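Local structure of chemotaxis response regulator protein-glutamate methylesterase (Thermotoga maritima, 3SFT) at residues A[145-150]-A[175-180]. The protein probably removes methyl groups from specific methylglutamate residues of chemoreceptors and deamidates certain of their glutamines in chemotaxis signalling, work done by its catalytic domain. Residues are numbered along the deposited sequence; the frame is centred on the assembly and turned at random.
Sequences KVKFYG and YADYVL
Lys-147 and Asp-177 meet in a surface salt bridge that ties the last turn of helix 140-148 to the loop leading into strand 178-180, an edge strand of the parallel, doubly wound alpha/beta sheet of the CheB catalytic domain. The ammonium NZ of Lys-147 lies 2.8 Å from OD2 of Asp-177, on that oxygen's syn lone pair, and makes a weak bond to OD1 at 3.1 Å. The two side chains approach from opposite directions, and the lysine chain is bent on its way: chi2 (-50°) and chi3 (-54°) fold it over before NZ reaches the carboxylate. A lysine suits this place because its ammonium has N-H groups enough for both the carboxylate and the carbonyl O of Gly-151, just past the helix end, to which NZ also donates. Its bent methylenes run past Tyr-175: CD lies 3.7 Å from the carbonyl O of Tyr-175, and CG is 4.2 Å from the CB of Tyr-175, set obliquely to the ring. OD2 takes two donors, the ammonium and the backbone N-H of Val-153 on neighbouring strand 152-156; a short carboxylate side chain on the residue that itself pairs with Val-153 is well suited to this. Were this lysine an alanine, the Asp-177 carboxylate would probably lose its countercharge, the Gly-151 carbonyl this donor, and the Tyr-175 carbonyl and CB the methylenes against them. Just after Lys-147 the helix stops in a Schellman motif whose C-prime residue is Gly-150; its positive phi of 79° would press a side chain against the preceding carbonyl, hence glycine. The turn is closed by Gly-151 N bonding to Val-146 O and by Gly-150 N donating to the carbonyl O of Lys-147 at 2.9 Å.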
loop_
_atom_site.group_PDB
_atom_site.type_symbol
_atom_site.label_atom_id
_atom_site.label_comp_id
_atom_site.label_asym_id
_atom_site.label_seq_id
_atom_site.Cartn_x
_atom_site.Cartn_y
_atom_site.Cartn_z
ATOM N N LYS A 145 -6.164 -3.975 -11.718
ATOM C CA LYS A 145 -7.073 -4.849 -10.977
ATOM C C LYS A 145 -8.030 -4.060 -10.089
ATOM O O LYS A 145 -9.227 -4.338 -10.057
ATOM C CB LYS A 145 -6.287 -5.853 -10.123
ATOM C CG LYS A 145 -6.181 -7.256 -10.726
ATOM C CD LYS A 145 -5.197 -7.327 -11.897
ATOM C CE LYS A 145 -3.744 -7.150 -11.458
ATOM N NZ LYS A 145 -3.121 -8.384 -10.883
ATOM N N VAL A 146 -7.490 -3.072 -9.379
ATOM C CA VAL A 146 -8.278 -2.225 -8.493
ATOM C C VAL A 146 -9.390 -1.547 -9.276
ATOM O O VAL A 146 -10.552 -1.590 -8.869
ATOM C CB VAL A 146 -7.393 -1.167 -7.780
ATOM C CG1 VAL A 146 -8.257 -0.160 -7.025
ATOM C CG2 VAL A 146 -6.443 -1.855 -6.807
ATOM N N LYS A 147 -9.044 -0.949 -10.412
ATOM C CA LYS A 147 -10.041 -0.279 -11.234
ATOM C C LYS A 147 -11.039 -1.271 -11.828
ATOM O O LYS A 147 -12.229 -0.980 -11.908
ATOM C CB LYS A 147 -9.382 0.551 -12.345
ATOM C CG LYS A 147 -8.541 1.729 -11.850
ATOM C CD LYS A 147 -9.283 2.603 -10.832
ATOM C CE LYS A 147 -10.621 3.086 -11.369
ATOM N NZ LYS A 147 -11.303 3.950 -10.368
ATOM N N PHE A 148 -10.549 -2.443 -12.229
ATOM C CA PHE A 148 -11.403 -3.491 -12.797
ATOM C C PHE A 148 -12.524 -3.857 -11.811
ATOM O O PHE A 148 -13.638 -4.185 -12.225
ATOM C CB PHE A 148 -10.566 -4.735 -13.138
ATOM C CG PHE A 148 -11.356 -5.851 -13.777
ATOM C CD1 PHE A 148 -11.616 -5.845 -15.145
ATOM C CD2 PHE A 148 -11.846 -6.909 -13.007
ATOM C CE1 PHE A 148 -12.354 -6.875 -15.742
ATOM C CE2 PHE A 148 -12.584 -7.942 -13.589
ATOM C CZ PHE A 148 -12.839 -7.926 -14.961
ATOM N N TYR A 149 -12.232 -3.767 -10.515
ATOM C CA TYR A 149 -13.209 -4.084 -9.477
ATOM C C TYR A 149 -13.936 -2.862 -8.905
ATOM O O TYR A 149 -14.598 -2.953 -7.871
ATOM C CB TYR A 149 -12.553 -4.887 -8.354
ATOM C CG TYR A 149 -12.312 -6.333 -8.719
ATOM C CD1 TYR A 149 -13.382 -7.193 -8.967
ATOM C CD2 TYR A 149 -11.019 -6.840 -8.833
ATOM C CE1 TYR A 149 -13.174 -8.520 -9.318
ATOM C CE2 TYR A 149 -10.798 -8.169 -9.187
ATOM C CZ TYR A 149 -11.882 -9.002 -9.427
ATOM O OH TYR A 149 -11.676 -10.318 -9.776
ATOM N N GLY A 150 -13.809 -1.718 -9.573
ATOM C CA GLY A 150 -14.487 -0.520 -9.109
ATOM C C GLY A 150 -13.840 0.215 -7.954
ATOM O O GLY A 150 -14.455 1.099 -7.358
ATOM N N TYR A 175 -5.147 4.921 -15.014
ATOM C CA TYR A 175 -5.676 4.288 -13.804
ATOM C C TYR A 175 -5.795 5.180 -12.575
ATOM O O TYR A 175 -6.422 4.786 -11.587
ATOM C CB TYR A 175 -4.852 3.051 -13.435
ATOM C CG TYR A 175 -4.846 1.964 -14.486
ATOM C CD1 TYR A 175 -5.955 1.754 -15.314
ATOM C CD2 TYR A 175 -3.732 1.144 -14.654
ATOM C CE1 TYR A 175 -5.950 0.756 -16.281
ATOM C CE2 TYR A 175 -3.717 0.144 -15.619
ATOM C CZ TYR A 175 -4.830 -0.044 -16.429
ATOM O OH TYR A 175 -4.821 -1.039 -17.372
ATOM N N ALA A 176 -5.199 6.369 -12.625
ATOM C CA ALA A 176 -5.246 7.274 -11.483
ATOM C C ALA A 176 -6.511 8.125 -11.406
ATOM O O ALA A 176 -6.881 8.795 -12.364
ATOM C CB ALA A 176 -4.004 8.173 -11.461
ATOM N N ASP A 177 -7.187 8.066 -10.264
ATOM C CA ASP A 177 -8.385 8.867 -10.046
ATOM C C ASP A 177 -7.940 10.194 -9.443
ATOM O O ASP A 177 -8.602 11.211 -9.612
ATOM C CB ASP A 177 -9.354 8.167 -9.086
ATOM C CG ASP A 177 -9.890 6.868 -9.645
ATOM O OD1 ASP A 177 -10.527 6.893 -10.717
ATOM O OD2 ASP A 177 -9.670 5.818 -9.011
ATOM N N TYR A 178 -6.810 10.159 -8.740
ATOM C CA TYR A 178 -6.235 11.339 -8.102
ATOM C C TYR A 178 -4.715 11.338 -8.245
ATOM O O TYR A 178 -4.070 10.289 -8.179
ATOM C CB TYR A 178 -6.571 11.368 -6.603
ATOM C CG TYR A 178 -8.045 11.347 -6.288
ATOM C CD1 TYR A 178 -8.811 12.514 -6.347
ATOM C CD2 TYR A 178 -8.683 10.158 -5.939
ATOM C CE1 TYR A 178 -10.177 12.495 -6.068
ATOM C CE2 TYR A 178 -10.046 10.128 -5.660
ATOM C CZ TYR A 178 -10.785 11.297 -5.727
ATOM O OH TYR A 178 -12.137 11.258 -5.470
ATOM N N VAL A 179 -4.158 12.520 -8.480
ATOM C CA VAL A 179 -2.715 12.700 -8.585
ATOM C C VAL A 179 -2.467 13.762 -7.525
ATOM O O VAL A 179 -2.842 14.921 -7.702
ATOM C CB VAL A 179 -2.300 13.212 -9.981
ATOM C CG1 VAL A 179 -0.786 13.387 -10.042
ATOM C CG2 VAL A 179 -2.756 12.220 -11.054
ATOM N N LEU A 180 -1.880 13.357 -6.405
ATOM C CA LEU A 180 -1.667 14.277 -5.293
ATOM C C LEU A 180 -0.291 14.243 -4.655
ATOM O O LEU A 180 0.334 13.187 -4.557
ATOM C CB LEU A 180 -2.683 13.964 -4.188
ATOM C CG LEU A 180 -4.181 13.970 -4.502
ATOM C CD1 LEU A 180 -4.911 13.177 -3.439
ATOM C CD2 LEU A 180 -4.702 15.395 -4.567
#